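Local coordinates for protein glucose-6-phosphate isomerase (Plasmodium falciparum, PDB 3QKI) that probably catalyses the reversible interconversion of alpha-D-glucose 6-phosphate and beta-D-fructose 6-phosphate, the second step of glycolysis, at residues I172-S177 and T254-L259; L244-S249 and H281-S286; F303-W308 and S317-L322; G311-T316 and Q393-E398. One frame throughout, in Å; residues are numbered along the deposited sequence.

Interaction 1: I172-S177 and T254-L259; sequences IGIGGS and TAETML
T254, just ahead of helix 255-268, meets I174 in a sugar isomerase (SIS) alpha/beta domain, where the loop after strand 168-172 faces the start of that helix. The two side chains reach toward each other tip to tip, and I174 CD1 lies only 3.5 Å from T254 CG2, closer than usual for two carbons. With T254 OG1 beside the backbone N (chi1 -43°), the methyl CG2 is anti to that N and faces the isoleucine; OG1 is hydrogen-bonded to S249 instead. T254, G176 and S177 all belong to the beta-D-fructose 6-phosphate site.

In the first turn of the helix, E256 crosses I174 at about a right angle: its CB is 3.8 Å from I174 CG2. The bend at chi2 (85°) brings OE2 to the CD1 end of the isoleucine. H429 of the second subunit packs on both I174 and E256.

T257 has the broadest contact of this helical segment. Its methyl CG2 is 3.7 Å from I172 O and 4.0 Å from G173 CA, and the T257 carbonyl O lies 3.5 Å from I172 CG2. No direct hydrogen bond joins the segments. Instead one water bridges them, accepting from I174 N at 3.0 Å and lying 2.7 Å from T257 OG1.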
loop_
_atom_site.group_PDB
_atom_site.type_symbol
_atom_site.label_atom_id
_atom_site.label_comp_id
_atom_site.label_asym_id
_atom_site.label_seq_id
_atom_site.Cartn_x
_atom_site.Cartn_y
_atom_site.Cartn_z
ATOM N N ILE A 172 -10.793 -17.772 -0.577
ATOM C CA ILE A 172 -11.706 -16.847 -1.246
ATOM C C ILE A 172 -12.444 -16.088 -0.161
ATOM O O ILE A 172 -13.153 -16.698 0.654
ATOM C CB ILE A 172 -12.664 -17.554 -2.221
ATOM C CG1 ILE A 172 -11.926 -18.555 -3.159
ATOM C CG2 ILE A 172 -13.485 -16.521 -3.015
ATOM C CD1 ILE A 172 -12.846 -19.348 -4.091
ATOM N N GLY A 173 -12.243 -14.777 -0.135
ATOM C CA GLY A 173 -12.868 -13.896 0.847
ATOM C C GLY A 173 -12.500 -12.447 0.622
ATOM O O GLY A 173 -11.484 -12.156 -0.019
ATOM N N ILE A 174 -13.343 -11.528 1.120
ATOM C CA ILE A 174 -13.103 -10.091 0.980
ATOM C C ILE A 174 -12.821 -9.457 2.348
ATOM O O ILE A 174 -13.195 -10.026 3.383
ATOM C CB ILE A 174 -14.271 -9.391 0.234
ATOM C CG1 ILE A 174 -15.576 -9.392 1.077
ATOM C CG2 ILE A 174 -14.485 -9.979 -1.185
ATOM C CD1 ILE A 174 -16.651 -8.499 0.548
ATOM N N GLY A 175 -12.188 -8.281 2.326
ATOM C CA GLY A 175 -11.881 -7.484 3.516
ATOM C C GLY A 175 -11.282 -8.269 4.667
ATOM O O GLY A 175 -10.234 -8.902 4.507
ATOM N N GLY A 176 -11.994 -8.282 5.794
ATOM C CA GLY A 176 -11.557 -8.971 7.014
ATOM C C GLY A 176 -11.391 -10.473 6.886
ATOM O O GLY A 176 -10.676 -11.083 7.680
ATOM N N SER A 177 -12.042 -11.071 5.868
ATOM C CA SER A 177 -11.944 -12.500 5.604
ATOM C C SER A 177 -10.595 -12.956 5.045
ATOM O O SER A 177 -10.349 -14.158 4.998
ATOM C CB SER A 177 -13.113 -12.977 4.754
ATOM O OG SER A 177 -14.282 -12.883 5.545
ATOM N N THR A 254 -22.251 -13.149 0.413
ATOM C CA THR A 254 -21.398 -12.001 0.028
ATOM C C THR A 254 -21.194 -11.998 -1.490
ATOM O O THR A 254 -20.627 -12.947 -2.022
ATOM C CB THR A 254 -20.030 -12.136 0.698
ATOM O OG1 THR A 254 -20.204 -12.546 2.041
ATOM C CG2 THR A 254 -19.226 -10.861 0.620
ATOM N N ALA A 255 -21.682 -10.955 -2.184
ATOM C CA ALA A 255 -21.668 -10.864 -3.649
ATOM C C ALA A 255 -20.342 -11.228 -4.339
ATOM O O ALA A 255 -20.335 -12.121 -5.181
ATOM C CB ALA A 255 -22.189 -9.507 -4.111
ATOM N N GLU A 256 -19.242 -10.583 -3.956
ATOM C CA GLU A 256 -17.906 -10.771 -4.540
ATOM C C GLU A 256 -17.332 -12.145 -4.231
ATOM O O GLU A 256 -16.902 -12.847 -5.143
ATOM C CB GLU A 256 -16.922 -9.667 -4.054
ATOM C CG GLU A 256 -17.337 -8.252 -4.425
ATOM C CD GLU A 256 -18.307 -7.571 -3.485
ATOM O OE1 GLU A 256 -18.606 -6.376 -3.712
ATOM O OE2 GLU A 256 -18.771 -8.232 -2.527
ATOM N N THR A 257 -17.313 -12.519 -2.958
ATOM C CA THR A 257 -16.810 -13.808 -2.513
ATOM C C THR A 257 -17.539 -14.960 -3.217
ATOM O O THR A 257 -16.887 -15.895 -3.688
ATOM C CB THR A 257 -16.984 -13.942 -0.997
ATOM O OG1 THR A 257 -16.406 -12.794 -0.378
ATOM C CG2 THR A 257 -16.382 -15.253 -0.457
ATOM N N MET A 258 -18.883 -14.897 -3.255
ATOM C CA MET A 258 -19.687 -15.950 -3.844
ATOM C C MET A 258 -19.585 -16.035 -5.353
ATOM O O MET A 258 -19.541 -17.150 -5.871
ATOM C CB MET A 258 -21.129 -15.970 -3.316
ATOM C CG MET A 258 -21.219 -16.156 -1.787
ATOM S SD MET A 258 -20.067 -17.347 -1.063
ATOM C CE MET A 258 -20.605 -18.855 -1.886
ATOM N N LEU A 259 -19.439 -14.890 -6.050
ATOM C CA LEU A 259 -19.203 -14.945 -7.500
ATOM C C LEU A 259 -17.818 -15.593 -7.751
ATOM O O LEU A 259 -17.675 -16.407 -8.672
ATOM C CB LEU A 259 -19.295 -13.545 -8.148
ATOM C CG LEU A 259 -18.955 -13.427 -9.647
ATOM C CD1 LEU A 259 -19.815 -14.424 -10.517
ATOM C CD2 LEU A 259 -19.125 -11.987 -10.125
HETATM O O HOH W 1 -15.800 -12.784 2.223
#

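Interaction 2: L244-S249 and H281-S286; sequences LVIIIS and HMVAVS
V283 O is gripped by strand 244-248 in two ways: I247 N donates to it over 2.8 Å in a nearly straight bond (172° at the hydrogen), and I246 CA adds a CA-H...O contact at 3.5 Å. The pair is a parallel ladder in the five-stranded sheet of the SIS domain, with helix 255-268 running between the two strands in the chain as in a beta-alpha-beta crossover. The segment axes run in the same sense at 22°, and bridges pair V245 with M282, I246 with V283, I247 with A284 and I248 with V285. V245 N, V283 N and V285 N supply three further rungs, to H281 O, V245 O and I247 O. On its other edge strand 244-248 bonds to strand 168-172, which makes it an interior strand.

The face bearing I246, I248, V283 and V285 packs as a row of branched aliphatics. I246 and V283 lie side by side, pointing the same way, with their CG2 atoms 3.8 Å apart; L244 comes across V283 at about a right angle and sets CD1 3.7 Å from CG1. Helix 318-328 covers this face through L322, P323 and I326. On the face of V245, I247 and M282, the bend of methionine at chi3 (104°) brings CE to 4.0 Å from I247 CD1, under helices 255-268 and 289-295. S249, a residue of the sugar phosphate site, ends the ladder: its N donates to V285 O over 3.0 Å.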
loop_
_atom_site.group_PDB
_atom_site.type_symbol
_atom_site.label_atom_id
_atom_site.label_comp_id
_atom_site.label_asym_id
_atom_site.label_seq_id
_atom_site.Cartn_x
_atom_site.Cartn_y
_atom_site.Cartn_z
ATOM N N LEU A 244 -6.888 -27.183 -2.770
ATOM C CA LEU A 244 -7.937 -27.072 -1.760
ATOM C C LEU A 244 -8.471 -25.626 -1.847
ATOM O O LEU A 244 -7.689 -24.686 -1.929
ATOM C CB LEU A 244 -7.401 -27.364 -0.353
ATOM C CG LEU A 244 -8.464 -27.364 0.767
ATOM C CD1 LEU A 244 -9.403 -28.550 0.651
ATOM C CD2 LEU A 244 -7.831 -27.310 2.123
ATOM N N VAL A 245 -9.794 -25.457 -1.889
ATOM C CA VAL A 245 -10.423 -24.158 -1.967
ATOM C C VAL A 245 -11.163 -23.869 -0.653
ATOM O O VAL A 245 -12.008 -24.664 -0.233
ATOM C CB VAL A 245 -11.346 -24.092 -3.201
ATOM C CG1 VAL A 245 -12.063 -22.758 -3.293
ATOM C CG2 VAL A 245 -10.562 -24.373 -4.487
ATOM N N ILE A 246 -10.832 -22.747 -0.009
ATOM C CA ILE A 246 -11.476 -22.314 1.244
ATOM C C ILE A 246 -12.317 -21.075 0.958
ATOM O O ILE A 246 -11.759 -20.052 0.568
ATOM C CB ILE A 246 -10.476 -22.084 2.404
ATOM C CG1 ILE A 246 -9.554 -23.307 2.600
ATOM C CG2 ILE A 246 -11.209 -21.679 3.717
ATOM C CD1 ILE A 246 -8.453 -23.130 3.675
ATOM N N ILE A 247 -13.657 -21.172 1.146
ATOM C CA ILE A 247 -14.580 -20.067 0.916
ATOM C C ILE A 247 -14.953 -19.463 2.278
ATOM O O ILE A 247 -15.539 -20.145 3.128
ATOM C CB ILE A 247 -15.806 -20.506 0.077
ATOM C CG1 ILE A 247 -15.350 -21.238 -1.218
ATOM C CG2 ILE A 247 -16.667 -19.292 -0.277
ATOM C CD1 ILE A 247 -16.388 -22.250 -1.748
ATOM N N ILE A 248 -14.587 -18.191 2.484
ATOM C CA ILE A 248 -14.786 -17.492 3.753
ATOM C C ILE A 248 -15.836 -16.414 3.619
ATOM O O ILE A 248 -15.614 -15.405 2.937
ATOM C CB ILE A 248 -13.451 -16.954 4.323
ATOM C CG1 ILE A 248 -12.397 -18.094 4.429
ATOM C CG2 ILE A 248 -13.724 -16.322 5.724
ATOM C CD1 ILE A 248 -11.057 -17.739 4.116
ATOM N N SER A 249 -16.998 -16.640 4.268
ATOM C CA SER A 249 -18.141 -15.715 4.247
ATOM C C SER A 249 -19.111 -16.144 5.323
ATOM O O SER A 249 -19.650 -17.256 5.242
ATOM C CB SER A 249 -18.846 -15.732 2.882
ATOM O OG SER A 249 -20.066 -15.016 2.937
ATOM N N HIS A 281 -12.219 -31.186 -2.189
ATOM C CA HIS A 281 -11.450 -29.993 -2.577
ATOM C C HIS A 281 -12.037 -28.642 -2.106
ATOM O O HIS A 281 -11.482 -27.580 -2.427
ATOM C CB HIS A 281 -11.249 -29.995 -4.106
ATOM C CG HIS A 281 -10.282 -31.058 -4.562
ATOM N ND1 HIS A 281 -9.029 -30.733 -5.051
ATOM C CD2 HIS A 281 -10.413 -32.406 -4.574
ATOM C CE1 HIS A 281 -8.441 -31.888 -5.338
ATOM N NE2 HIS A 281 -9.241 -32.919 -5.085
ATOM N N MET A 282 -13.166 -28.673 -1.397
ATOM C CA MET A 282 -13.850 -27.458 -0.955
ATOM C C MET A 282 -14.134 -27.422 0.519
ATOM O O MET A 282 -14.636 -28.389 1.097
ATOM C CB MET A 282 -15.169 -27.278 -1.716
ATOM C CG MET A 282 -15.006 -27.296 -3.215
ATOM S SD MET A 282 -16.509 -26.820 -4.049
ATOM C CE MET A 282 -16.075 -25.196 -4.507
ATOM N N VAL A 283 -13.796 -26.295 1.142
ATOM C CA VAL A 283 -14.094 -26.034 2.539
ATOM C C VAL A 283 -14.745 -24.657 2.715
ATOM O O VAL A 283 -14.547 -23.755 1.878
ATOM C CB VAL A 283 -13.016 -26.416 3.594
ATOM C CG1 VAL A 283 -11.943 -27.319 3.030
ATOM C CG2 VAL A 283 -12.413 -25.219 4.285
ATOM N N ALA A 284 -15.579 -24.509 3.751
ATOM C CA ALA A 284 -16.182 -23.211 4.003
ATOM C C ALA A 284 -15.934 -22.751 5.409
ATOM O O ALA A 284 -15.884 -23.555 6.331
ATOM C CB ALA A 284 -17.681 -23.258 3.734
ATOM N N VAL A 285 -15.788 -21.439 5.583
ATOM C CA VAL A 285 -15.695 -20.830 6.899
ATOM C C VAL A 285 -16.923 -19.949 6.872
ATOM O O VAL A 285 -16.951 -18.948 6.143
ATOM C CB VAL A 285 -14.383 -20.067 7.183
ATOM C CG1 VAL A 285 -14.463 -19.354 8.524
ATOM C CG2 VAL A 285 -13.181 -21.021 7.161
ATOM N N SER A 286 -18.002 -20.424 7.539
ATOM C CA SER A 286 -19.323 -19.797 7.486
ATOM C C SER A 286 -20.252 -20.373 8.569
ATOM O O SER A 286 -19.945 -21.402 9.175
ATOM C CB SER A 286 -19.970 -20.127 6.139
ATOM O OG SER A 286 -21.225 -19.497 5.945
#

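Interaction 3: F303-W308 and S317-L322; sequences FEFWDW and SSVGIL
At the N-terminal end of helix 318-328, S318 hooks the chain that leaves strand 302-303: its OG donates to E304 O over 2.9 Å. The hydroxyl does not use a lone pair of that carbonyl but sits above its plane, 66° out. A water fastens the same carbonyl, donating to E304 O at 2.9 Å and accepting from S318 N at 2.8 Å, so it links the S318 amide to the E304 carbonyl. S317 is the N-cap, its OG accepting from V319 N at 3.2 Å and also hydrogen-bonded to S314 O.

Strand 302-303 is an edge strand of the parallel SIS-domain sheet, and the helix packs against that sheet, with V283 and V285 of strand 282-285 touching L322, S318 and V319. Two aromatic rings flank the polar pair. F305 takes V319 CG2 squarely over its ring centre, 3.8 Å from the centroid and 8° off the normal; chi1 of 72° puts CG between the backbone N and the carbonyl carbon, bringing the ring to the helix. F303 crosses L322 at about a right angle: L322 CD2 lies over one ring face in a CH-pi contact, 3.6 Å from F303 CD1, with leucine CD1 over that face toward the rim.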
loop_
_atom_site.group_PDB
_atom_site.type_symbol
_atom_site.label_atom_id
_atom_site.label_comp_id
_atom_site.label_asym_id
_atom_site.label_seq_id
_atom_site.Cartn_x
_atom_site.Cartn_y
_atom_site.Cartn_z
ATOM N N PHE A 303 -16.443 -24.720 8.907
ATOM C CA PHE A 303 -15.842 -24.252 10.151
ATOM C C PHE A 303 -16.560 -22.973 10.587
ATOM O O PHE A 303 -16.684 -22.020 9.825
ATOM C CB PHE A 303 -14.337 -24.055 9.956
ATOM C CG PHE A 303 -13.621 -25.354 9.629
ATOM C CD1 PHE A 303 -13.635 -25.874 8.336
ATOM C CD2 PHE A 303 -12.992 -26.086 10.622
ATOM C CE1 PHE A 303 -12.975 -27.064 8.042
ATOM C CE2 PHE A 303 -12.349 -27.291 10.323
ATOM C CZ PHE A 303 -12.348 -27.772 9.040
ATOM N N GLU A 304 -17.107 -22.996 11.778
ATOM C CA GLU A 304 -17.902 -21.889 12.259
ATOM C C GLU A 304 -17.126 -20.778 12.975
ATOM O O GLU A 304 -16.008 -20.961 13.456
ATOM C CB GLU A 304 -19.119 -22.417 13.078
ATOM C CG GLU A 304 -18.965 -22.427 14.585
ATOM C CD GLU A 304 -19.966 -23.242 15.386
ATOM O OE1 GLU A 304 -20.795 -22.633 16.102
ATOM O OE2 GLU A 304 -19.854 -24.491 15.377
ATOM N N PHE A 305 -17.742 -19.607 12.979
ATOM C CA PHE A 305 -17.349 -18.415 13.715
ATOM C C PHE A 305 -18.627 -17.698 14.152
ATOM O O PHE A 305 -19.712 -18.166 13.815
ATOM C CB PHE A 305 -16.261 -17.577 13.032
ATOM C CG PHE A 305 -16.615 -16.787 11.799
ATOM C CD1 PHE A 305 -16.884 -17.430 10.597
ATOM C CD2 PHE A 305 -16.512 -15.403 11.795
ATOM C CE1 PHE A 305 -17.127 -16.701 9.438
ATOM C CE2 PHE A 305 -16.750 -14.672 10.633
ATOM C CZ PHE A 305 -17.059 -15.325 9.460
ATOM N N TRP A 306 -18.525 -16.690 15.008
ATOM C CA TRP A 306 -19.709 -16.098 15.633
ATOM C C TRP A 306 -19.920 -14.626 15.345
ATOM O O TRP A 306 -18.970 -13.931 14.967
ATOM C CB TRP A 306 -19.675 -16.418 17.142
ATOM C CG TRP A 306 -19.481 -17.888 17.367
ATOM C CD1 TRP A 306 -20.451 -18.855 17.320
ATOM C CD2 TRP A 306 -18.222 -18.585 17.391
ATOM N NE1 TRP A 306 -19.877 -20.103 17.353
ATOM C CE2 TRP A 306 -18.510 -19.970 17.398
ATOM C CE3 TRP A 306 -16.873 -18.172 17.392
ATOM C CZ2 TRP A 306 -17.501 -20.946 17.451
ATOM C CZ3 TRP A 306 -15.881 -19.138 17.459
ATOM C CH2 TRP A 306 -16.197 -20.507 17.492
ATOM N N ASP A 307 -21.164 -14.142 15.523
ATOM C CA ASP A 307 -21.486 -12.739 15.245
ATOM C C ASP A 307 -20.718 -11.722 16.103
ATOM O O ASP A 307 -20.583 -10.579 15.683
ATOM C CB ASP A 307 -23.012 -12.468 15.198
ATOM C CG ASP A 307 -23.750 -12.502 16.523
ATOM O OD1 ASP A 307 -24.984 -12.256 16.519
ATOM O OD2 ASP A 307 -23.104 -12.792 17.569
ATOM N N TRP A 308 -20.189 -12.152 17.274
ATOM C CA TRP A 308 -19.379 -11.317 18.162
ATOM C C TRP A 308 -17.900 -11.222 17.706
ATOM O O TRP A 308 -17.071 -10.600 18.377
ATOM C CB TRP A 308 -19.534 -11.699 19.645
ATOM C CG TRP A 308 -19.578 -13.174 19.931
ATOM C CD1 TRP A 308 -20.678 -13.903 20.277
ATOM C CD2 TRP A 308 -18.465 -14.078 19.989
ATOM N NE1 TRP A 308 -20.330 -15.207 20.506
ATOM C CE2 TRP A 308 -18.971 -15.341 20.365
ATOM C CE3 TRP A 308 -17.081 -13.946 19.754
ATOM C CZ2 TRP A 308 -18.151 -16.467 20.490
ATOM C CZ3 TRP A 308 -16.268 -15.057 19.904
ATOM C CH2 TRP A 308 -16.803 -16.299 20.265
ATOM N N SER A 317 -10.064 -16.353 14.622
ATOM C CA SER A 317 -11.164 -17.327 14.580
ATOM C C SER A 317 -10.766 -18.298 13.456
ATOM O O SER A 317 -9.687 -18.124 12.870
ATOM C CB SER A 317 -12.487 -16.648 14.221
ATOM O OG SER A 317 -12.533 -16.278 12.845
ATOM N N SER A 318 -11.651 -19.265 13.098
ATOM C CA SER A 318 -11.428 -20.190 11.981
ATOM C C SER A 318 -11.068 -19.462 10.662
ATOM O O SER A 318 -10.350 -20.034 9.843
ATOM C CB SER A 318 -12.642 -21.087 11.772
ATOM O OG SER A 318 -13.823 -20.314 11.668
ATOM N N VAL A 319 -11.526 -18.211 10.476
ATOM C CA VAL A 319 -11.223 -17.374 9.285
ATOM C C VAL A 319 -9.716 -17.453 8.920
ATOM O O VAL A 319 -9.367 -17.738 7.768
ATOM C CB VAL A 319 -11.667 -15.891 9.465
ATOM C CG1 VAL A 319 -11.087 -14.996 8.353
ATOM C CG2 VAL A 319 -13.191 -15.776 9.526
ATOM N N GLY A 320 -8.867 -17.218 9.913
ATOM C CA GLY A 320 -7.421 -17.272 9.751
ATOM C C GLY A 320 -6.811 -18.549 10.287
ATOM O O GLY A 320 -5.907 -19.100 9.663
ATOM N N ILE A 321 -7.302 -19.059 11.438
ATOM C CA ILE A 321 -6.712 -20.259 12.049
ATOM C C ILE A 321 -6.777 -21.495 11.150
ATOM O O ILE A 321 -5.826 -22.254 11.124
ATOM C CB ILE A 321 -7.115 -20.511 13.527
ATOM C CG1 ILE A 321 -6.867 -19.257 14.428
ATOM C CG2 ILE A 321 -6.403 -21.758 14.111
ATOM C CD1 ILE A 321 -5.350 -18.615 14.437
ATOM N N LEU A 322 -7.852 -21.655 10.380
ATOM C CA LEU A 322 -7.917 -22.794 9.468
ATOM C C LEU A 322 -6.873 -22.729 8.324
ATOM O O LEU A 322 -6.017 -23.614 8.296
ATOM C CB LEU A 322 -9.333 -23.063 8.956
ATOM C CG LEU A 322 -9.439 -24.116 7.872
ATOM C CD1 LEU A 322 -9.164 -25.527 8.422
ATOM C CD2 LEU A 322 -10.753 -24.024 7.199
HETATM O O HOH W 2 -13.711 -19.913 14.887
#

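Interaction 4: G311-T316 and Q393-E398; sequences GRFSVT and QQLSME
R312 and E398 form the charged part of this contact, a salt bridge in which R312 NH1 donates to E398 OE1 over 2.8 Å. The bond is bent (135° at the hydrogen), and the guanidinium and carboxylate planes stand 70° apart, so the two groups do not pair flat. R312 CG sits between the backbone N and carbonyl carbon (chi1 59°), and the extended chain beyond it runs to the end of the glutamate, while E398 O lies over the centre of one guanidinium face. Outside the segments, R312 NE bonds S399, NH1 bonds Q551, and NH2 the carbonyls of S548 and D550, which together fix the guanidinium.

Further hydrogen bonds converge on the same oxygen. Q394 NE2 donates to E398 OE1 over 2.9 Å, from the face of the carboxylate opposite to R312 NH1. A water that accepts from R312 N also donates to E398 OE1 at 2.9 Å, tying the loop backbone to the helix.

Apolar packing completes the fit. L395 CD1 lies over one face of the F313 ring, 4.0 Å from its centroid and 3.6 Å from CE1, in a CH-pi contact; the same methyl is 3.6 Å from R312 O. R312 CB rests 3.8 Å from Q394 CD. R312 thus bonds E398 and packs on Q394, two residues that bind beta-D-fructose 6-phosphate, which is consistent with the arginine holding these side chains in the phosphoglucose isomerase active site.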
loop_
_atom_site.group_PDB
_atom_site.type_symbol
_atom_site.label_atom_id
_atom_site.label_comp_id
_atom_site.label_asym_id
_atom_site.label_seq_id
_atom_site.Cartn_x
_atom_site.Cartn_y
_atom_site.Cartn_z
ATOM N N GLY A 311 -15.397 -8.867 11.316
ATOM C CA GLY A 311 -14.567 -9.224 10.164
ATOM C C GLY A 311 -13.111 -8.812 10.295
ATOM O O GLY A 311 -12.217 -9.652 10.193
ATOM N N ARG A 312 -12.867 -7.534 10.602
ATOM C CA ARG A 312 -11.508 -6.984 10.799
ATOM C C ARG A 312 -10.800 -7.483 12.093
ATOM O O ARG A 312 -9.639 -7.137 12.308
ATOM C CB ARG A 312 -11.516 -5.450 10.727
ATOM C CG ARG A 312 -12.420 -4.785 11.753
ATOM C CD ARG A 312 -12.746 -3.383 11.308
ATOM N NE ARG A 312 -13.726 -2.754 12.185
ATOM C CZ ARG A 312 -15.026 -2.707 11.934
ATOM N NH1 ARG A 312 -15.515 -3.250 10.825
ATOM N NH2 ARG A 312 -15.846 -2.104 12.782
ATOM N N PHE A 313 -11.507 -8.264 12.948
ATOM C CA PHE A 313 -10.964 -8.882 14.171
ATOM C C PHE A 313 -11.069 -10.432 14.049
ATOM O O PHE A 313 -11.015 -11.138 15.051
ATOM C CB PHE A 313 -11.786 -8.419 15.397
ATOM C CG PHE A 313 -11.746 -6.937 15.702
ATOM C CD1 PHE A 313 -10.711 -6.395 16.464
ATOM C CD2 PHE A 313 -12.771 -6.095 15.281
ATOM C CE1 PHE A 313 -10.690 -5.032 16.787
ATOM C CE2 PHE A 313 -12.743 -4.725 15.586
ATOM C CZ PHE A 313 -11.703 -4.205 16.345
ATOM N N SER A 314 -11.265 -10.949 12.840
ATOM C CA SER A 314 -11.537 -12.383 12.609
ATOM C C SER A 314 -10.368 -13.345 12.367
ATOM O O SER A 314 -10.591 -14.548 12.402
ATOM C CB SER A 314 -12.633 -12.561 11.554
ATOM O OG SER A 314 -12.135 -12.385 10.238
ATOM N N VAL A 315 -9.127 -12.850 12.169
ATOM C CA VAL A 315 -7.963 -13.728 11.919
ATOM C C VAL A 315 -7.737 -14.808 12.995
ATOM O O VAL A 315 -7.300 -15.904 12.645
ATOM C CB VAL A 315 -6.651 -13.001 11.484
ATOM C CG1 VAL A 315 -6.012 -12.272 12.656
ATOM C CG2 VAL A 315 -5.641 -13.975 10.863
ATOM N N THR A 316 -8.037 -14.511 14.286
ATOM C CA THR A 316 -7.883 -15.488 15.367
ATOM C C THR A 316 -9.059 -16.471 15.489
ATOM O O THR A 316 -9.023 -17.371 16.322
ATOM C CB THR A 316 -7.451 -14.837 16.692
ATOM O OG1 THR A 316 -8.463 -13.909 17.113
ATOM C CG2 THR A 316 -6.072 -14.160 16.582
ATOM N N GLN A 393 -4.626 -0.911 7.994
ATOM C CA GLN A 393 -5.508 0.039 7.291
ATOM C C GLN A 393 -6.964 -0.270 7.514
ATOM O O GLN A 393 -7.691 0.635 7.912
ATOM C CB GLN A 393 -5.239 0.016 5.790
ATOM C CG GLN A 393 -4.366 1.101 5.339
ATOM C CD GLN A 393 -4.263 1.107 3.831
ATOM O OE1 GLN A 393 -4.639 0.153 3.134
ATOM N NE2 GLN A 393 -3.754 2.203 3.299
ATOM N N GLN A 394 -7.419 -1.548 7.285
ATOM C CA GLN A 394 -8.817 -1.897 7.553
ATOM C C GLN A 394 -9.125 -1.856 9.059
ATOM O O GLN A 394 -10.112 -1.230 9.460
ATOM C CB GLN A 394 -9.227 -3.259 6.972
ATOM C CG GLN A 394 -10.673 -3.610 7.409
ATOM C CD GLN A 394 -11.180 -4.941 6.994
ATOM O OE1 GLN A 394 -10.446 -5.900 6.926
ATOM N NE2 GLN A 394 -12.474 -5.025 6.719
ATOM N N LEU A 395 -8.289 -2.517 9.882
ATOM C CA LEU A 395 -8.468 -2.596 11.328
ATOM C C LEU A 395 -8.679 -1.207 11.933
ATOM O O LEU A 395 -9.629 -1.013 12.675
ATOM C CB LEU A 395 -7.282 -3.326 11.992
ATOM C CG LEU A 395 -7.298 -3.404 13.543
ATOM C CD1 LEU A 395 -8.480 -4.212 14.054
ATOM C CD2 LEU A 395 -6.015 -4.006 14.063
ATOM N N SER A 396 -7.840 -0.230 11.551
ATOM C CA SER A 396 -7.937 1.136 12.068
ATOM C C SER A 396 -9.061 1.929 11.418
ATOM O O SER A 396 -9.929 2.443 12.116
ATOM C CB SER A 396 -6.615 1.870 11.844
ATOM O OG SER A 396 -5.573 1.118 12.450
ATOM N N MET A 397 -8.998 2.078 10.081
ATOM C CA MET A 397 -9.893 2.924 9.315
ATOM C C MET A 397 -11.348 2.517 9.309
ATOM O O MET A 397 -12.219 3.384 9.380
ATOM C CB MET A 397 -9.344 3.174 7.909
ATOM C CG MET A 397 -8.003 3.899 7.947
ATOM S SD MET A 397 -7.156 4.058 6.390
ATOM C CE MET A 397 -8.139 5.330 5.558
ATOM N N GLU A 398 -11.624 1.218 9.213
ATOM C CA GLU A 398 -13.007 0.755 9.218
ATOM C C GLU A 398 -13.580 0.785 10.628
ATOM O O GLU A 398 -14.771 1.007 10.802
ATOM C CB GLU A 398 -13.132 -0.602 8.516
ATOM C CG GLU A 398 -14.565 -1.016 8.254
ATOM C CD GLU A 398 -14.692 -2.357 7.574
ATOM O OE1 GLU A 398 -14.396 -3.386 8.222
ATOM O OE2 GLU A 398 -15.077 -2.380 6.382
HETATM O O HOH W 3 -15.112 -5.974 9.430
#

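All four contacts are buried, but their chemistry differs. Interaction 2 is the sheet itself, a run of backbone bonds with aliphatic faces, while interactions 1 and 3 attach the starts of two helices to it, the first by packing and a water, the second by a serine hydroxyl and ring faces. They share elements: I172 N bonds I246 O, F303 N bonds A284 O, and V283 CG2 meets L322 CD2 at 3.6 Å. Interaction 4, nearest the centre of the chain, relies on charge. It meets interaction 1 where G176 N lies 3.1 Å from Q394 OE1, and both border the second subunit, whereas interactions 2 and 3 touch no other chain.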